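Local coordinates for catalase A (Saccharomyces cerevisiae, PDB 1A4E), which catalyses the breakdown of hydrogen peroxide to water and oxygen with a heme cofactor, probably protecting cells from peroxide made by peroxisomal oxidases, at residues T69-I72 with T73-C76; Y451-G454 with I455-G459; K477-S480 with E481-K485. All blocks are in the same frame, centred on the assembly; numbering follows the deposited sequence.

Contact 1: T69-I72 with T73-C76; sequences TDDI and TDIC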
ATOM      1  N   THR B  69     -28.250 -25.562 -21.824  1.00 35.21           N
ATOM      2  CA  THR B  69     -29.516 -26.179 -22.208  1.00 33.46           C
ATOM      3  C   THR B  69     -29.572 -26.465 -23.704  1.00 32.80           C
ATOM      4  O   THR B  69     -30.407 -27.243 -24.161  1.00 34.22           O
ATOM      5  CB  THR B  69     -30.710 -25.273 -21.789  1.00 30.48           C
ATOM      6  OG1 THR B  69     -30.564 -23.998 -22.397  1.00 30.46           O
ATOM      7  CG2 THR B  69     -30.777 -25.135 -20.277  1.00 31.80           C
ATOM      8  N   ASP B  70     -28.688 -25.855 -24.499  1.00 32.49           N
ATOM      9  CA  ASP B  70     -28.662 -26.075 -25.934  1.00 33.14           C
ATOM     10  C   ASP B  70     -27.240 -26.202 -26.445  1.00 32.75           C
ATOM     11  O   ASP B  70     -26.294 -25.624 -25.905  1.00 35.02           O
ATOM     12  CB  ASP B  70     -29.313 -24.927 -26.690  1.00 32.94           C
ATOM     13  CG  ASP B  70     -30.764 -24.685 -26.321  1.00 38.10           C
ATOM     14  OD1 ASP B  70     -30.988 -24.009 -25.324  1.00 38.51           O
ATOM     15  OD2 ASP B  70     -31.660 -25.163 -27.020  1.00 43.66           O
ATOM     16  N   ASP B  71     -27.102 -26.969 -27.525  1.00 32.76           N
ATOM     17  CA  ASP B  71     -25.809 -27.186 -28.127  1.00 30.97           C
ATOM     18  C   ASP B  71     -25.321 -25.977 -28.909  1.00 31.78           C
ATOM     19  O   ASP B  71     -26.033 -25.466 -29.775  1.00 35.15           O
ATOM     20  CB  ASP B  71     -25.870 -28.394 -29.052  1.00 31.72           C
ATOM     21  CG  ASP B  71     -24.504 -28.764 -29.605  1.00 37.42           C
ATOM     22  OD1 ASP B  71     -23.584 -28.922 -28.812  1.00 44.97           O
ATOM     23  OD2 ASP B  71     -24.349 -28.879 -30.817  1.00 42.10           O
ATOM     24  N   ILE B  72     -24.136 -25.479 -28.530  1.00 29.29           N
ATOM     25  CA  ILE B  72     -23.439 -24.445 -29.274  1.00 26.72           C
ATOM     26  C   ILE B  72     -21.990 -24.876 -29.453  1.00 26.47           C
ATOM     27  O   ILE B  72     -21.120 -24.031 -29.670  1.00 27.08           O
ATOM     28  CB  ILE B  72     -23.420 -23.024 -28.588  1.00 27.45           C
ATOM     29  CG1 ILE B  72     -22.851 -23.061 -27.175  1.00 25.56           C
ATOM     30  CG2 ILE B  72     -24.844 -22.464 -28.638  1.00 28.79           C
ATOM     31  CD1 ILE B  72     -22.357 -21.653 -26.774  1.00 27.70           C
ATOM     32  N   THR B  73     -21.690 -26.187 -29.409  1.00 27.16           N
ATOM     33  CA  THR B  73     -20.314 -26.652 -29.595  1.00 29.95           C
ATOM     34  C   THR B  73     -19.738 -26.391 -30.996  1.00 31.77           C
ATOM     35  O   THR B  73     -18.526 -26.446 -31.215  1.00 32.86           O
ATOM     36  CB  THR B  73     -20.222 -28.159 -29.268  1.00 30.33           C
ATOM     37  OG1 THR B  73     -21.109 -28.852 -30.136  1.00 27.77           O
ATOM     38  CG2 THR B  73     -20.520 -28.421 -27.795  1.00 24.35           C
ATOM     39  N   ASP B  74     -20.611 -26.069 -31.957  1.00 31.33           N
ATOM     40  CA  ASP B  74     -20.218 -25.668 -33.307  1.00 31.25           C
ATOM     41  C   ASP B  74     -19.766 -24.211 -33.345  1.00 30.40           C
ATOM     42  O   ASP B  74     -19.080 -23.781 -34.272  1.00 31.49           O
ATOM     43  CB  ASP B  74     -21.395 -25.860 -34.282  1.00 31.37           C
ATOM     44  CG  ASP B  74     -22.696 -25.167 -33.884  1.00 32.93           C
ATOM     45  OD1 ASP B  74     -23.260 -25.510 -32.844  1.00 34.77           O
ATOM     46  OD2 ASP B  74     -23.134 -24.282 -34.609  1.00 31.70           O
ATOM     47  N   ILE B  75     -20.169 -23.424 -32.344  1.00 28.25           N
ATOM     48  CA  ILE B  75     -19.734 -22.036 -32.243  1.00 28.78           C
ATOM     49  C   ILE B  75     -18.545 -21.904 -31.275  1.00 29.02           C
ATOM     50  O   ILE B  75     -17.549 -21.251 -31.584  1.00 28.22           O
ATOM     51  CB  ILE B  75     -20.929 -21.152 -31.765  1.00 26.81           C
ATOM     52  CG1 ILE B  75     -22.140 -21.306 -32.689  1.00 23.87           C
ATOM     53  CG2 ILE B  75     -20.475 -19.695 -31.706  1.00 21.19           C
ATOM     54  CD1 ILE B  75     -21.953 -20.865 -34.161  1.00 21.84           C
ATOM     55  N   CYS B  76     -18.600 -22.539 -30.101  1.00 29.58           N
ATOM     56  CA  CYS B  76     -17.575 -22.383 -29.080  1.00 29.10           C
ATOM     57  C   CYS B  76     -17.161 -23.703 -28.476  1.00 28.27           C
ATOM     58  O   CYS B  76     -18.000 -24.460 -27.992  1.00 27.51           O
ATOM     59  CB  CYS B  76     -18.099 -21.481 -27.980  1.00 32.51           C
ATOM     60  SG  CYS B  76     -16.813 -21.056 -26.788  1.00 31.20           S
TER
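T73 reaches back to D71, its OG1 giving a hydrogen bond of 2.8 Å to D71 OD1 on the syn side of the carboxylate. The same oxygen takes a weak bond from T73 N at 3.4 Å, so both polar groups of the threonine are directed at one acceptor. The two side chains cross at about a right angle, and chi1 of T73 (59°) sets OG1 between the backbone N and the carbonyl carbon, turned back toward D71 OD1. D74 follows with its OD1 4.1 Å from D71 OD2; R294 forms a salt bridge to D74 OD1 and also bonds D71 O, which probably offsets the repulsion. At I75 the backbone N meets I72 O from above the carbonyl plane, at 2.9 Å. C76 N approaches the same oxygen nearly along the C=O axis at 3.0 Å, giving I72 O two donors. C76 CB also lies 4.4 Å from I72 CD1, and both side chains lean on F81 and W205. The weak T73 N bond closes an Asx turn, which runs into a type I turn and a single helical turn at I72-C76, in the connection between strands 59-68 and 87-95 of the catalase beta-barrel.

Contact 2: Y451-G454 with I455-G459; sequences YNIG and IHVEG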
ATOM      1  N   TYR B 451     -39.247  13.843 -20.300  1.00 40.27           N
ATOM      2  CA  TYR B 451     -39.328  14.352 -18.943  1.00 40.47           C
ATOM      3  C   TYR B 451     -38.051  14.044 -18.159  1.00 40.41           C
ATOM      4  O   TYR B 451     -37.528  14.928 -17.480  1.00 41.17           O
ATOM      5  CB  TYR B 451     -40.547  13.733 -18.255  1.00 40.70           C
ATOM      6  CG  TYR B 451     -40.689  14.119 -16.787  1.00 43.76           C
ATOM      7  CD1 TYR B 451     -41.176  15.381 -16.416  1.00 43.08           C
ATOM      8  CD2 TYR B 451     -40.304  13.200 -15.807  1.00 45.12           C
ATOM      9  CE1 TYR B 451     -41.274  15.714 -15.064  1.00 44.17           C
ATOM     10  CE2 TYR B 451     -40.397  13.534 -14.458  1.00 45.36           C
ATOM     11  CZ  TYR B 451     -40.885  14.784 -14.098  1.00 45.91           C
ATOM     12  OH  TYR B 451     -40.974  15.095 -12.759  1.00 49.05           O
ATOM     13  N   ASN B 452     -37.551  12.800 -18.268  1.00 38.39           N
ATOM     14  CA  ASN B 452     -36.341  12.348 -17.583  1.00 34.54           C
ATOM     15  C   ASN B 452     -35.122  13.142 -18.019  1.00 33.78           C
ATOM     16  O   ASN B 452     -34.275  13.471 -17.191  1.00 33.61           O
ATOM     17  CB  ASN B 452     -36.089  10.861 -17.858  1.00 30.77           C
ATOM     18  CG  ASN B 452     -37.147   9.932 -17.267  1.00 32.70           C
ATOM     19  OD1 ASN B 452     -37.919  10.309 -16.387  1.00 32.15           O
ATOM     20  ND2 ASN B 452     -37.251   8.691 -17.736  1.00 32.05           N
ATOM     21  N   ILE B 453     -35.041  13.498 -19.307  1.00 32.05           N
ATOM     22  CA  ILE B 453     -33.942  14.320 -19.781  1.00 31.68           C
ATOM     23  C   ILE B 453     -34.181  15.755 -19.329  1.00 32.60           C
ATOM     24  O   ILE B 453     -33.269  16.401 -18.827  1.00 30.57           O
ATOM     25  CB  ILE B 453     -33.842  14.266 -21.321  1.00 30.97           C
ATOM     26  CG1 ILE B 453     -33.691  12.837 -21.797  1.00 29.04           C
ATOM     27  CG2 ILE B 453     -32.607  15.038 -21.773  1.00 30.28           C
ATOM     28  CD1 ILE B 453     -33.833  12.630 -23.316  1.00 32.49           C
ATOM     29  N   GLY B 454     -35.425  16.233 -19.442  1.00 34.98           N
ATOM     30  CA  GLY B 454     -35.784  17.609 -19.135  1.00 34.29           C
ATOM     31  C   GLY B 454     -35.494  18.039 -17.709  1.00 37.79           C
ATOM     32  O   GLY B 454     -34.925  19.112 -17.516  1.00 38.49           O
ATOM     33  N   ILE B 455     -35.842  17.211 -16.710  1.00 37.03           N
ATOM     34  CA  ILE B 455     -35.589  17.551 -15.313  1.00 37.48           C
ATOM     35  C   ILE B 455     -34.108  17.508 -14.932  1.00 38.89           C
ATOM     36  O   ILE B 455     -33.707  18.102 -13.932  1.00 39.92           O
ATOM     37  CB  ILE B 455     -36.367  16.615 -14.351  1.00 36.54           C
ATOM     38  CG1 ILE B 455     -35.950  15.156 -14.464  1.00 33.63           C
ATOM     39  CG2 ILE B 455     -37.839  16.834 -14.651  1.00 36.61           C
ATOM     40  CD1 ILE B 455     -36.605  14.252 -13.404  1.00 34.15           C
ATOM     41  N   HIS B 456     -33.287  16.821 -15.740  1.00 38.99           N
ATOM     42  CA  HIS B 456     -31.850  16.737 -15.525  1.00 37.48           C
ATOM     43  C   HIS B 456     -31.135  17.915 -16.194  1.00 37.73           C
ATOM     44  O   HIS B 456     -30.279  18.551 -15.579  1.00 36.81           O
ATOM     45  CB  HIS B 456     -31.380  15.394 -16.086  1.00 35.97           C
ATOM     46  CG  HIS B 456     -29.929  15.072 -15.788  1.00 37.20           C
ATOM     47  ND1 HIS B 456     -28.850  15.600 -16.343  1.00 37.44           N
ATOM     48  CD2 HIS B 456     -29.511  14.159 -14.850  1.00 37.46           C
ATOM     49  CE1 HIS B 456     -27.800  15.056 -15.788  1.00 37.30           C
ATOM     50  NE2 HIS B 456     -28.208  14.193 -14.891  1.00 38.90           N
ATOM     51  N   VAL B 457     -31.504  18.224 -17.448  1.00 40.71           N
ATOM     52  CA  VAL B 457     -30.931  19.313 -18.244  1.00 43.26           C
ATOM     53  C   VAL B 457     -31.265  20.678 -17.656  1.00 45.53           C
ATOM     54  O   VAL B 457     -30.492  21.621 -17.811  1.00 47.35           O
ATOM     55  CB  VAL B 457     -31.452  19.233 -19.705  1.00 40.21           C
ATOM     56  CG1 VAL B 457     -30.904  20.329 -20.595  1.00 40.74           C
ATOM     57  CG2 VAL B 457     -30.925  17.964 -20.319  1.00 45.84           C
ATOM     58  N   GLU B 458     -32.410  20.776 -16.972  1.00 45.53           N
ATOM     59  CA  GLU B 458     -32.869  21.988 -16.314  1.00 48.22           C
ATOM     60  C   GLU B 458     -31.803  22.635 -15.429  1.00 50.27           C
ATOM     61  O   GLU B 458     -31.651  23.858 -15.393  1.00 49.96           O
ATOM     62  CB  GLU B 458     -34.120  21.580 -15.537  1.00 49.88           C
ATOM     63  CG  GLU B 458     -34.823  22.586 -14.643  1.00 56.92           C
ATOM     64  CD  GLU B 458     -34.205  22.700 -13.257  1.00 62.25           C
ATOM     65  OE1 GLU B 458     -34.329  21.753 -12.474  1.00 65.48           O
ATOM     66  OE2 GLU B 458     -33.588  23.728 -12.979  1.00 63.01           O
ATOM     67  N   GLY B 459     -31.031  21.787 -14.739  1.00 51.83           N
ATOM     68  CA  GLY B 459     -29.970  22.232 -13.851  1.00 53.23           C
ATOM     69  C   GLY B 459     -28.686  22.654 -14.559  1.00 54.10           C
ATOM     70  O   GLY B 459     -27.659  22.832 -13.900  1.00 56.18           O
TER
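Y451 O, I453 O and G454 O take hydrogen bonds from I455 N, V457 N and E458 N, each four residues on, in the later part of helix 445-457, with 2.9 Å from I455 N to Y451 O.

Y451 and I455 carry the side-chain contact. CG2 of I455 lies over one face of the phenol ring, 3.9 Å from its centroid and displaced toward the rim, where Y451 CE1 is the nearest carbon at 3.6 Å. This is a CH-pi contact at i, i+4 spacing. I455 CD1 comes to Y451 CE2 at 4.0 Å, so both branches of the isoleucine touch the phenol. I455 CG1 sits between the backbone N and the carbonyl carbon (chi1 63°), which brings it 3.4 Å from Y451 O, a close fit against the preceding turn. Helix 445-457 belongs to the helical C-terminal region of the catalase chain, and this pair faces helix 230-239 at I230 and helix 477-487 at V486.

Further round the helix, I453 and V457 run side by side in the same direction, their CG2 methyls 3.7 Å apart. V457 CG2 also presses on I453 O at 3.2 Å, and W164 packs against both residues. H456 keeps its CB 3.5 Å from I453 O but turns its imidazole away from the preceding turn (chi1 -173°), where ND1 is hydrogen-bonded to W164 NE1 and the ring meets F163 and, edge-to-face, F183. N452 points away from the following turn, into the protein, where ND2 bonds F183 O and D185 OD1.

Contact 3: K477-S480 with E481-K485; sequences KGLS and EAIKK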
ATOM      1  N   LYS B 477     -36.969  16.107 -33.887  1.00 53.46           N
ATOM      2  CA  LYS B 477     -37.247  17.482 -33.502  1.00 53.00           C
ATOM      3  C   LYS B 477     -38.384  17.616 -32.508  1.00 49.48           C
ATOM      4  O   LYS B 477     -38.384  18.553 -31.715  1.00 47.88           O
ATOM      5  CB  LYS B 477     -37.532  18.295 -34.760  1.00 56.62           C
ATOM      6  CG  LYS B 477     -36.198  18.742 -35.364  1.00 66.66           C
ATOM      7  CD  LYS B 477     -36.036  18.561 -36.878  1.00 73.09           C
ATOM      8  CE  LYS B 477     -37.035  19.381 -37.689  1.00 76.92           C
ATOM      9  NZ  LYS B 477     -36.711  19.343 -39.102  1.00 76.92           N
ATOM     10  N   GLY B 478     -39.322  16.660 -32.508  1.00 48.02           N
ATOM     11  CA  GLY B 478     -40.429  16.647 -31.560  1.00 48.35           C
ATOM     12  C   GLY B 478     -39.961  16.294 -30.151  1.00 49.65           C
ATOM     13  O   GLY B 478     -40.517  16.771 -29.158  1.00 49.55           O
ATOM     14  N   LEU B 479     -38.915  15.448 -30.096  1.00 48.69           N
ATOM     15  CA  LEU B 479     -38.270  15.010 -28.863  1.00 45.76           C
ATOM     16  C   LEU B 479     -37.562  16.213 -28.252  1.00 44.31           C
ATOM     17  O   LEU B 479     -37.702  16.484 -27.061  1.00 45.16           O
ATOM     18  CB  LEU B 479     -37.227  13.935 -29.155  1.00 45.11           C
ATOM     19  CG  LEU B 479     -36.781  12.849 -28.179  1.00 43.19           C
ATOM     20  CD1 LEU B 479     -35.332  12.584 -28.523  1.00 40.24           C
ATOM     21  CD2 LEU B 479     -36.900  13.231 -26.714  1.00 39.48           C
ATOM     22  N   SER B 480     -36.812  16.942 -29.082  1.00 41.48           N
ATOM     23  CA  SER B 480     -36.092  18.123 -28.643  1.00 43.58           C
ATOM     24  C   SER B 480     -37.000  19.205 -28.064  1.00 46.22           C
ATOM     25  O   SER B 480     -36.656  19.841 -27.065  1.00 45.29           O
ATOM     26  CB  SER B 480     -35.317  18.660 -29.823  1.00 41.54           C
ATOM     27  OG  SER B 480     -34.623  19.843 -29.477  1.00 45.30           O
ATOM     28  N   GLU B 481     -38.175  19.386 -28.689  1.00 49.55           N
ATOM     29  CA  GLU B 481     -39.175  20.350 -28.245  1.00 51.47           C
ATOM     30  C   GLU B 481     -39.750  19.977 -26.889  1.00 48.59           C
ATOM     31  O   GLU B 481     -39.957  20.845 -26.045  1.00 48.81           O
ATOM     32  CB  GLU B 481     -40.344  20.442 -29.235  1.00 57.79           C
ATOM     33  CG  GLU B 481     -40.091  21.076 -30.608  1.00 65.59           C
ATOM     34  CD  GLU B 481     -39.592  22.518 -30.593  1.00 73.37           C
ATOM     35  OE1 GLU B 481     -40.075  23.334 -29.801  1.00 77.92           O
ATOM     36  OE2 GLU B 481     -38.710  22.822 -31.393  1.00 77.29           O
ATOM     37  N   ALA B 482     -40.013  18.682 -26.684  1.00 45.75           N
ATOM     38  CA  ALA B 482     -40.540  18.179 -25.428  1.00 44.53           C
ATOM     39  C   ALA B 482     -39.541  18.281 -24.276  1.00 45.55           C
ATOM     40  O   ALA B 482     -39.943  18.534 -23.140  1.00 46.51           O
ATOM     41  CB  ALA B 482     -40.951  16.726 -25.607  1.00 38.48           C
ATOM     42  N   ILE B 483     -38.238  18.118 -24.553  1.00 45.62           N
ATOM     43  CA  ILE B 483     -37.185  18.249 -23.546  1.00 45.77           C
ATOM     44  C   ILE B 483     -37.081  19.701 -23.123  1.00 47.16           C
ATOM     45  O   ILE B 483     -36.975  19.980 -21.930  1.00 48.31           O
ATOM     46  CB  ILE B 483     -35.815  17.772 -24.113  1.00 44.46           C
ATOM     47  CG1 ILE B 483     -35.868  16.265 -24.314  1.00 42.25           C
ATOM     48  CG2 ILE B 483     -34.664  18.133 -23.170  1.00 41.61           C
ATOM     49  CD1 ILE B 483     -34.710  15.754 -25.186  1.00 37.89           C
ATOM     50  N   LYS B 484     -37.122  20.611 -24.106  1.00 49.28           N
ATOM     51  CA  LYS B 484     -37.052  22.046 -23.863  1.00 53.04           C
ATOM     52  C   LYS B 484     -38.224  22.547 -23.015  1.00 53.68           C
ATOM     53  O   LYS B 484     -38.062  23.401 -22.142  1.00 54.41           O
ATOM     54  CB  LYS B 484     -37.020  22.765 -25.212  1.00 55.89           C
ATOM     55  CG  LYS B 484     -36.788  24.277 -25.117  1.00 63.17           C
ATOM     56  CD  LYS B 484     -37.112  25.005 -26.417  1.00 70.14           C
ATOM     57  CE  LYS B 484     -38.572  24.754 -26.808  1.00 75.72           C
ATOM     58  NZ  LYS B 484     -38.958  25.555 -27.952  1.00 79.03           N
ATOM     59  N   LYS B 485     -39.406  21.965 -23.251  1.00 54.34           N
ATOM     60  CA  LYS B 485     -40.621  22.286 -22.522  1.00 54.33           C
ATOM     61  C   LYS B 485     -40.561  21.851 -21.058  1.00 53.34           C
ATOM     62  O   LYS B 485     -41.088  22.546 -20.186  1.00 53.45           O
ATOM     63  CB  LYS B 485     -41.775  21.614 -23.260  1.00 56.98           C
ATOM     64  CG  LYS B 485     -43.163  21.773 -22.667  1.00 63.91           C
ATOM     65  CD  LYS B 485     -44.129  21.081 -23.608  1.00 70.23           C
ATOM     66  CE  LYS B 485     -45.496  20.919 -22.971  1.00 72.10           C
ATOM     67  NZ  LYS B 485     -46.386  20.280 -23.922  1.00 77.30           N
TER
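L479 O accepts I483 N at 3.0 Å, the shortest of four consecutive i to i+4 backbone bonds that join K477-S480 to E481-K485. E481 N, A482 N and K484 N complete the set on K477 O, G478 O and S480 O. On the outer side of the helix, K484 NZ forms a salt bridge of 3.1 Å with E481 OE1, reaching the syn side of the carboxylate from somewhat out of its plane. The glutamate chain is bent at chi2 and the lysine at chi3, which lets the two ends meet one turn apart. E481 CG meanwhile rests 3.2 Å from K477 O. S480 directs its hydroxyl away from the helix axis, with OG anti to the backbone N (chi1 178°), and the hydroxyl bonds Y469 O.

The apolar contact is made by L479 and I483, with L479 CD2 3.7 Å from I483 CD1. I483 CG1 lies 3.3 Å from L479 O, and CD1 continues to L479 CD2, so the side chain lies along the preceding turn. With an alanine here instead of I483, L479 CD2 would probably lose its partner and a gap would open toward F472 and I453. In helix 462-473, F472 meets L479 and I483 while A473 meets S480; in helix 445-457, L449, A450 and I453 meet L479, A482 and I483 respectively. Helix 477-487 thus packs against both helices.

Contacts 2 and 3 belong to one helical cluster: their centres lie 11 Å apart, and I453 CD1 touches I483 CD1 at 3.7 Å, joining helices 445-457 and 477-487. Contact 1 stands apart at the barrel, its centre about 45 Å from that of contact 2, with no touch between them. All three are partly buried, but their chemistry differs. Contact 1 gathers aspartates and a threonine round a turn, with arginines of strand 294-303 as counter-charges. Contact 2 adds an aromatic face and mostly buried aliphatic residues to regular helix bonding. Contact 3 has three exposed residues among those that touch, with a salt bridge on its outer side and leucine and isoleucine on its inner one.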